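PDB 3PTW: malonyl CoA-acyl carrier protein transacylase from Clostridium perfringens, which probably transfers malonyl groups from malonyl-CoA to acyl carrier protein, the step that supplies malonyl units to bacterial fatty acid synthesis. Local coordinates for residues 24-29 against 296-301; 129-134 against 157-162; 231-236 against 259-264. All blocks are in the same frame, centred on the assembly; numbering follows the deposited sequence.

Contact 1: 24-29 against 296-301; sequences DNFEES and EDLKSL
Asn25 and Phe26 both hold CG anti to their own carbonyl carbon and beside the backbone N (chi1 -64° and -54°), which turns both side chains toward the helix that carries Leu298 and Leu301. Leu301 answers with CG anti to its backbone N (chi1 169°), a setting that points CD2 at the far end of the Phe26 ring. Leu301 CD2 lies 3.5 Å from Phe26 CZ and also brushes CE2, reaching the ring obliquely from a direction opposed to that of the phenylalanine side chain. The second leucine reaches the adjacent ring carbon, also obliquely, with Leu298 CD1 4.1 Å from Phe26 CE2. Leu298 CD2 sits 3.6 Å from Asn25 ND2, where the two side chains cross at about a right angle. That is a van der Waals touch; the amide nitrogen donates a hydrogen bond to Glu21 O, a turn back in its own helix. Both leucines are presented by the first turn of helix 298-315, whose N-cap is Asp297. Asp297 OD1 takes two donors, Ser300 N at 3.1 Å, nearly in line with the C-O bond, and Ser300 OG at 2.8 Å, from above the carboxylate plane. Ser300 OG in turn accepts from Glu296 N at 2.9 Å, tying the end of the incoming loop to the new helix. The contact thus joins the break between helices 20-25 and 27-40 to the start of the C-terminal helix, while Leu301 also packs on Phe22, on Leu77 of helix 59-79 and on Val295 of edge strand 291-295.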
loop_
_atom_site.group_PDB
_atom_site.type_symbol
_atom_site.label_atom_id
_atom_site.label_comp_id
_atom_site.label_asym_id
_atom_site.label_seq_id
_atom_site.Cartn_x
_atom_site.Cartn_y
_atom_site.Cartn_z
ATOM N N ASP A 24 5.686 7.520 -21.734
ATOM C CA ASP A 24 5.932 8.285 -22.958
ATOM C C ASP A 24 6.975 9.385 -22.821
ATOM O O ASP A 24 7.520 9.850 -23.819
ATOM C CB ASP A 24 4.629 8.894 -23.484
ATOM C CG ASP A 24 3.626 7.845 -23.920
ATOM O OD1 ASP A 24 4.037 6.701 -24.169
ATOM O OD2 ASP A 24 2.423 8.169 -24.023
ATOM N N ASN A 25 7.256 9.806 -21.593
ATOM C CA ASN A 25 8.077 11.009 -21.399
ATOM C C ASN A 25 9.422 10.770 -20.729
ATOM O O ASN A 25 10.284 11.644 -20.746
ATOM C CB ASN A 25 7.278 12.077 -20.645
ATOM C CG ASN A 25 6.083 12.555 -21.433
ATOM O OD1 ASN A 25 6.216 13.364 -22.344
ATOM N ND2 ASN A 25 4.909 12.041 -21.099
ATOM N N PHE A 26 9.598 9.586 -20.142
ATOM C CA PHE A 26 10.864 9.244 -19.515
ATOM C C PHE A 26 11.341 7.873 -19.965
ATOM O O PHE A 26 10.619 6.885 -19.821
ATOM C CB PHE A 26 10.748 9.354 -17.988
ATOM C CG PHE A 26 10.251 10.694 -17.530
ATOM C CD1 PHE A 26 11.080 11.817 -17.596
ATOM C CD2 PHE A 26 8.935 10.853 -17.109
ATOM C CE1 PHE A 26 10.607 13.072 -17.208
ATOM C CE2 PHE A 26 8.449 12.104 -16.718
ATOM C CZ PHE A 26 9.287 13.213 -16.766
ATOM N N GLU A 27 12.553 7.820 -20.519
ATOM C CA GLU A 27 13.095 6.575 -21.078
ATOM C C GLU A 27 13.224 5.504 -20.020
ATOM O O GLU A 27 12.912 4.351 -20.275
ATOM C CB GLU A 27 14.453 6.796 -21.753
ATOM C CG GLU A 27 14.356 7.290 -23.193
ATOM C CD GLU A 27 13.857 6.215 -24.158
ATOM O OE1 GLU A 27 14.338 5.060 -24.078
ATOM O OE2 GLU A 27 12.995 6.532 -25.006
ATOM N N GLU A 28 13.674 5.910 -18.833
ATOM C CA GLU A 28 13.827 5.019 -17.688
ATOM C C GLU A 28 12.492 4.455 -17.174
ATOM O O GLU A 28 12.466 3.404 -16.541
ATOM C CB GLU A 28 14.603 5.719 -16.557
ATOM C CG GLU A 28 13.917 6.938 -15.925
ATOM C CD GLU A 28 14.268 8.262 -16.606
ATOM O OE1 GLU A 28 14.680 8.256 -17.787
ATOM O OE2 GLU A 28 14.116 9.324 -15.953
ATOM N N SER A 29 11.394 5.150 -17.451
ATOM C CA SER A 29 10.069 4.666 -17.070
ATOM C C SER A 29 9.574 3.660 -18.117
ATOM O O SER A 29 8.991 2.622 -17.774
ATOM C CB SER A 29 9.080 5.829 -16.905
ATOM O OG SER A 29 9.507 6.727 -15.891
ATOM N N GLU A 296 1.900 11.153 -9.901
ATOM C CA GLU A 296 1.250 10.087 -10.681
ATOM C C GLU A 296 1.247 10.407 -12.179
ATOM O O GLU A 296 1.019 9.530 -13.004
ATOM C CB GLU A 296 -0.193 9.826 -10.192
ATOM C CG GLU A 296 -1.238 10.935 -10.490
ATOM C CD GLU A 296 -2.644 10.605 -9.947
ATOM O OE1 GLU A 296 -3.187 9.519 -10.262
ATOM O OE2 GLU A 296 -3.205 11.433 -9.198
ATOM N N ASP A 297 1.491 11.670 -12.526
ATOM C CA ASP A 297 1.455 12.101 -13.924
ATOM C C ASP A 297 2.307 13.342 -14.111
ATOM O O ASP A 297 3.020 13.746 -13.194
ATOM C CB ASP A 297 0.007 12.305 -14.432
ATOM C CG ASP A 297 -0.847 13.170 -13.501
ATOM O OD1 ASP A 297 -0.297 14.010 -12.756
ATOM O OD2 ASP A 297 -2.088 13.007 -13.523
ATOM N N LEU A 298 2.239 13.941 -15.295
ATOM C CA LEU A 298 2.999 15.158 -15.584
ATOM C C LEU A 298 2.623 16.352 -14.710
ATOM O O LEU A 298 3.506 17.036 -14.195
ATOM C CB LEU A 298 2.889 15.521 -17.064
ATOM C CG LEU A 298 4.043 15.127 -17.991
ATOM C CD1 LEU A 298 4.795 13.874 -17.529
ATOM C CD2 LEU A 298 3.544 14.980 -19.435
ATOM N N LYS A 299 1.325 16.605 -14.544
ATOM C CA LYS A 299 0.873 17.748 -13.752
ATOM C C LYS A 299 1.328 17.653 -12.277
ATOM O O LYS A 299 1.873 18.605 -11.723
ATOM C CB LYS A 299 -0.647 17.925 -13.873
ATOM C CG LYS A 299 -1.175 19.250 -13.304
ATOM C CD LYS A 299 -2.710 19.313 -13.264
ATOM C CE LYS A 299 -3.316 18.234 -12.368
ATOM N NZ LYS A 299 -4.670 18.598 -11.843
ATOM N N SER A 300 1.135 16.492 -11.663
ATOM C CA SER A 300 1.536 16.300 -10.272
ATOM C C SER A 300 3.057 16.300 -10.133
ATOM O O SER A 300 3.584 16.825 -9.158
ATOM C CB SER A 300 0.919 15.013 -9.709
ATOM O OG SER A 300 1.317 13.903 -10.491
ATOM N N LEU A 301 3.759 15.749 -11.127
ATOM C CA LEU A 301 5.228 15.787 -11.151
ATOM C C LEU A 301 5.754 17.209 -11.068
ATOM O O LEU A 301 6.636 17.517 -10.246
ATOM C CB LEU A 301 5.800 15.116 -12.409
ATOM C CG LEU A 301 7.304 15.313 -12.681
ATOM C CD1 LEU A 301 8.192 14.581 -11.651
ATOM C CD2 LEU A 301 7.672 14.855 -14.073
#

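Contact 2: 129-134 against 157-162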
loop_
_atom_site.group_PDB
_atom_site.type_symbol
_atom_site.label_atom_id
_atom_site.label_comp_id
_atom_site.label_asym_id
_atom_site.label_seq_id
_atom_site.Cartn_x
_atom_site.Cartn_y
_atom_site.Cartn_z
ATOM N N GLY A 129 -16.782 -13.405 3.207
ATOM C CA GLY A 129 -16.066 -12.408 3.977
ATOM C C GLY A 129 -16.043 -11.103 3.220
ATOM O O GLY A 129 -16.283 -11.083 2.016
ATOM N N GLY A 130 -15.752 -10.015 3.922
ATOM C CA GLY A 130 -15.705 -8.688 3.305
ATOM C C GLY A 130 -14.963 -7.692 4.167
ATOM O O GLY A 130 -14.224 -8.070 5.075
ATOM N N MET A 131 -15.140 -6.410 3.866
ATOM C CA MET A 131 -14.475 -5.356 4.620
ATOM C C MET A 131 -15.428 -4.199 4.853
ATOM O O MET A 131 -16.311 -3.930 4.021
ATOM C CB MET A 131 -13.212 -4.887 3.901
ATOM C CG MET A 131 -12.167 -5.997 3.709
ATOM S SD MET A 131 -10.736 -5.443 2.754
ATOM C CE MET A 131 -9.716 -4.792 4.092
ATOM N N VAL A 132 -15.249 -3.529 5.991
ATOM C CA VAL A 132 -16.112 -2.428 6.381
ATOM C C VAL A 132 -15.293 -1.217 6.830
ATOM O O VAL A 132 -14.471 -1.322 7.757
ATOM C CB VAL A 132 -17.116 -2.859 7.490
ATOM C CG1 VAL A 132 -17.922 -1.666 7.992
ATOM C CG2 VAL A 132 -18.054 -3.954 6.975
ATOM N N ALA A 133 -15.519 -0.082 6.165
ATOM C CA ALA A 133 -14.963 1.203 6.598
ATOM C C ALA A 133 -15.654 1.659 7.893
ATOM O O ALA A 133 -16.875 1.591 8.009
ATOM C CB ALA A 133 -15.121 2.269 5.500
ATOM N N VAL A 134 -14.865 2.100 8.868
ATOM C CA VAL A 134 -15.398 2.534 10.167
ATOM C C VAL A 134 -14.973 3.989 10.402
ATOM O O VAL A 134 -13.785 4.292 10.424
ATOM C CB VAL A 134 -14.919 1.623 11.325
ATOM C CG1 VAL A 134 -15.411 2.138 12.681
ATOM C CG2 VAL A 134 -15.388 0.184 11.116
ATOM N N GLY A 157 -9.657 -5.950 13.362
ATOM C CA GLY A 157 -9.153 -4.724 12.733
ATOM C C GLY A 157 -8.316 -5.092 11.513
ATOM O O GLY A 157 -7.544 -6.051 11.559
ATOM N N ALA A 158 -8.487 -4.347 10.419
ATOM C CA ALA A 158 -7.813 -4.635 9.143
ATOM C C ALA A 158 -6.898 -3.478 8.690
ATOM O O ALA A 158 -5.795 -3.709 8.171
ATOM C CB ALA A 158 -8.857 -4.977 8.041
ATOM N N ASN A 159 -7.365 -2.246 8.890
ATOM C CA ASN A 159 -6.584 -1.047 8.576
ATOM C C ASN A 159 -6.773 0.026 9.631
ATOM O O ASN A 159 -7.869 0.196 10.159
ATOM C CB ASN A 159 -6.973 -0.479 7.209
ATOM C CG ASN A 159 -6.871 -1.502 6.098
ATOM O OD1 ASN A 159 -5.892 -1.541 5.385
ATOM N ND2 ASN A 159 -7.886 -2.346 5.956
ATOM N N TYR A 160 -5.693 0.726 9.950
ATOM C CA TYR A 160 -5.725 1.906 10.816
ATOM C C TYR A 160 -5.042 3.006 10.007
ATOM O O TYR A 160 -3.823 3.107 9.965
ATOM C CB TYR A 160 -5.044 1.635 12.171
ATOM C CG TYR A 160 -5.803 0.607 12.970
ATOM C CD1 TYR A 160 -6.827 0.995 13.854
ATOM C CD2 TYR A 160 -5.555 -0.765 12.805
ATOM C CE1 TYR A 160 -7.566 0.041 14.573
ATOM C CE2 TYR A 160 -6.291 -1.721 13.517
ATOM C CZ TYR A 160 -7.291 -1.302 14.395
ATOM O OH TYR A 160 -8.020 -2.225 15.096
ATOM N N ASN A 161 -5.855 3.798 9.322
ATOM C CA ASN A 161 -5.347 4.680 8.284
ATOM C C ASN A 161 -5.133 6.118 8.719
ATOM O O ASN A 161 -4.191 6.764 8.254
ATOM C CB ASN A 161 -6.226 4.597 7.036
ATOM C CG ASN A 161 -6.219 3.202 6.406
ATOM O OD1 ASN A 161 -5.204 2.506 6.409
ATOM N ND2 ASN A 161 -7.345 2.803 5.860
ATOM N N SER A 162 -6.010 6.614 9.600
ATOM C CA SER A 162 -5.935 7.983 10.116
ATOM C C SER A 162 -6.959 8.133 11.253
ATOM O O SER A 162 -7.764 7.230 11.445
ATOM C CB SER A 162 -6.180 9.003 8.988
ATOM O OG SER A 162 -7.558 9.238 8.785
#
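Asn159 ND2 is the polar atom at this junction, and the group that meets it is a methyl: Met131 CE lies 3.6 Å away, a van der Waals touch between side chains crossing at about a right angle. Met131 CE also rests 4.0 Å from Ala158 CB, so one thioether end bridges two consecutive residues of strand 155-162. Met131 gets there through an extended middle section followed by a bend at the sulfur (chi3 88°), which swings CE across to the other strand. These strands are not neighbours in the four-stranded antiparallel sheet: 165-169 runs between them, and the nearest CA atoms, those of Met131 and Ala158, are 8.1 Å apart. A classic beta bulge, in which Ala158 and Asn159 both face Val167, helps explain how two successive side chains can turn toward one methionine. Ser169 of the intervening strand touches both Met131 and Ala158, and Phe198 packs against Met131 as well. Asn159 touches Leu90, within a Gly-x-Ser-x-Gly sequence that resembles the nucleophile elbow of acyltransferases, with Ser91 as its probable nucleophile.

Contact 3: 231-236 against 259-264; sequences KGEAYL and IEKMIE
Apolar and carbonyl contacts carry this junction, and on the helix side they fall to a single methylene. Lys261 CG lies 3.6 Å from Gly232 O and 4.1 Å from Glu233 CB, fitting against the backbone where the chain turns into a short strand. The bends of the lysine at chi2 (-76°) and chi4 turn the chain beyond CG along the helix surface, bringing NZ to Glu264.

In the backbone, Gly232 and Glu233 together face Ser228 in a G1 beta bulge, the glycine taking the positive phi of 74° that this bulge uses. The bulge opens the short, weakly bonded strand 233-234, one of the two edge strands of the six-stranded mixed sheet, antiparallel to 225-228. Helix 255-264 packs on that sheet through Ile259, Met262 and Ile263, all touching Phe270.

Electrostatic pairing runs mainly within each segment. Lys261 NZ forms a salt bridge with Glu264 OE1 at 2.7 Å, one turn further on, meeting the oxygen from above the carboxylate plane. Glu233 OE1 stands 5.7 Å from Lys261 NZ, too far for a salt bridge, though the opposite charges may attract weakly. Lys231 also forms a salt bridge with Asp239, whereas the pairing of Lys231 NZ with Glu233 OE2 is long, at 4.0 Å.

As for hydrogen bonds, Lys231 NZ donates to Ala234 O at 2.9 Å.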
loop_
_atom_site.group_PDB
_atom_site.type_symbol
_atom_site.label_atom_id
_atom_site.label_comp_id
_atom_site.label_asym_id
_atom_site.label_seq_id
_atom_site.Cartn_x
_atom_site.Cartn_y
_atom_site.Cartn_z
ATOM N N LYS A 231 4.218 -4.099 12.090
ATOM C CA LYS A 231 4.863 -3.606 13.311
ATOM C C LYS A 231 4.356 -2.230 13.749
ATOM O O LYS A 231 4.325 -1.936 14.942
ATOM C CB LYS A 231 6.378 -3.522 13.090
ATOM C CG LYS A 231 7.107 -4.887 13.032
ATOM C CD LYS A 231 8.642 -4.708 12.937
ATOM C CE LYS A 231 9.213 -4.050 14.187
ATOM N NZ LYS A 231 10.671 -3.820 14.073
ATOM N N GLY A 232 3.980 -1.392 12.775
ATOM C CA GLY A 232 3.701 0.020 13.023
ATOM C C GLY A 232 4.980 0.811 13.262
ATOM O O GLY A 232 4.964 1.831 13.948
ATOM N N GLU A 233 6.092 0.331 12.702
ATOM C CA GLU A 233 7.416 0.928 12.918
ATOM C C GLU A 233 8.424 0.288 11.972
ATOM O O GLU A 233 8.076 -0.623 11.210
ATOM C CB GLU A 233 7.882 0.789 14.377
ATOM C CG GLU A 233 7.894 -0.624 14.916
ATOM C CD GLU A 233 8.207 -0.705 16.404
ATOM O OE1 GLU A 233 7.904 0.254 17.146
ATOM O OE2 GLU A 233 8.744 -1.748 16.836
ATOM N N ALA A 234 9.664 0.762 12.029
ATOM C CA ALA A 234 10.676 0.380 11.043
ATOM C C ALA A 234 11.049 -1.104 11.120
ATOM O O ALA A 234 11.093 -1.683 12.213
ATOM C CB ALA A 234 11.932 1.273 11.188
ATOM N N TYR A 235 11.290 -1.710 9.951
ATOM C CA TYR A 235 12.046 -2.956 9.858
ATOM C C TYR A 235 13.404 -2.733 10.516
ATOM O O TYR A 235 14.069 -1.722 10.245
ATOM C CB TYR A 235 12.317 -3.321 8.400
ATOM C CG TYR A 235 11.198 -4.015 7.657
ATOM C CD1 TYR A 235 11.184 -5.405 7.526
ATOM C CD2 TYR A 235 10.183 -3.284 7.042
ATOM C CE1 TYR A 235 10.167 -6.057 6.811
ATOM C CE2 TYR A 235 9.158 -3.925 6.327
ATOM C CZ TYR A 235 9.158 -5.314 6.217
ATOM O OH TYR A 235 8.152 -5.968 5.522
ATOM N N LEU A 236 13.797 -3.661 11.387
ATOM C CA LEU A 236 15.129 -3.667 11.973
ATOM C C LEU A 236 15.899 -4.788 11.282
ATOM O O LEU A 236 15.293 -5.697 10.705
ATOM C CB LEU A 236 15.058 -3.867 13.497
ATOM C CG LEU A 236 14.193 -2.858 14.280
ATOM C CD1 LEU A 236 14.198 -3.125 15.792
ATOM C CD2 LEU A 236 14.607 -1.408 13.996
ATOM N N ILE A 259 3.189 6.294 9.630
ATOM C CA ILE A 259 3.331 7.725 9.339
ATOM C C ILE A 259 3.895 8.462 10.555
ATOM O O ILE A 259 4.840 9.240 10.432
ATOM C CB ILE A 259 1.992 8.358 8.884
ATOM C CG1 ILE A 259 1.490 7.685 7.602
ATOM C CG2 ILE A 259 2.125 9.895 8.739
ATOM C CD1 ILE A 259 2.494 7.727 6.402
ATOM N N GLU A 260 3.313 8.177 11.717
ATOM C CA GLU A 260 3.713 8.771 12.992
ATOM C C GLU A 260 5.214 8.567 13.232
ATOM O O GLU A 260 5.928 9.506 13.586
ATOM C CB GLU A 260 2.859 8.146 14.127
ATOM C CG GLU A 260 2.173 9.137 15.072
ATOM C CD GLU A 260 0.648 8.891 15.238
ATOM O OE1 GLU A 260 -0.117 9.866 15.049
ATOM O OE2 GLU A 260 0.213 7.760 15.555
ATOM N N LYS A 261 5.690 7.341 13.021
ATOM C CA LYS A 261 7.103 7.013 13.170
ATOM C C LYS A 261 7.978 7.725 12.145
ATOM O O LYS A 261 9.087 8.179 12.462
ATOM C CB LYS A 261 7.325 5.499 13.120
ATOM C CG LYS A 261 6.906 4.780 14.397
ATOM C CD LYS A 261 7.924 4.990 15.511
ATOM C CE LYS A 261 7.327 4.628 16.863
ATOM N NZ LYS A 261 6.639 5.797 17.496
ATOM N N MET A 262 7.473 7.842 10.918
ATOM C CA MET A 262 8.192 8.564 9.879
ATOM C C MET A 262 8.421 10.006 10.334
ATOM O O MET A 262 9.525 10.526 10.214
ATOM C CB MET A 262 7.443 8.506 8.537
ATOM C CG MET A 262 7.532 7.146 7.851
ATOM S SD MET A 262 6.703 7.018 6.254
ATOM C CE MET A 262 7.919 7.806 5.180
ATOM N N ILE A 263 7.366 10.635 10.858
ATOM C CA ILE A 263 7.434 12.004 11.369
ATOM C C ILE A 263 8.375 12.101 12.574
ATOM O O ILE A 263 9.181 13.030 12.648
ATOM C CB ILE A 263 6.023 12.565 11.703
ATOM C CG1 ILE A 263 5.231 12.749 10.402
ATOM C CG2 ILE A 263 6.114 13.874 12.536
ATOM C CD1 ILE A 263 3.829 13.299 10.563
ATOM N N GLU A 264 8.267 11.141 13.497
ATOM C CA GLU A 264 9.208 10.998 14.620
ATOM C C GLU A 264 10.643 11.008 14.121
ATOM O O GLU A 264 11.502 11.671 14.683
ATOM C CB GLU A 264 8.968 9.676 15.341
ATOM C CG GLU A 264 8.553 9.784 16.783
ATOM C CD GLU A 264 8.588 8.428 17.486
ATOM O OE1 GLU A 264 7.635 8.138 18.241
ATOM O OE2 GLU A 264 9.552 7.648 17.260
#

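Contact 1 joins residues near the two ends of the modelled chain, and contacts 2 and 3 follow one another inside the loop it closes. Contacts 1 and 3 both adjoin the six-stranded mixed sheet, at its opposite edges: helix 298-315 follows edge strand 291-295, and 233-234 is the other edge, with the centres of the two contacts about 29 Å apart. Contact 2 belongs to the separate four-stranded antiparallel sheet, on the other side of the chain's centre from contact 1, with the centres of contacts 1 and 2 about 32 Å apart. Contacts 2 and 3 approach within about 6 Å at their nearest atoms without touching. This division into a large and a small subdomain matches the acyltransferase fold, whose active site usually lies between them.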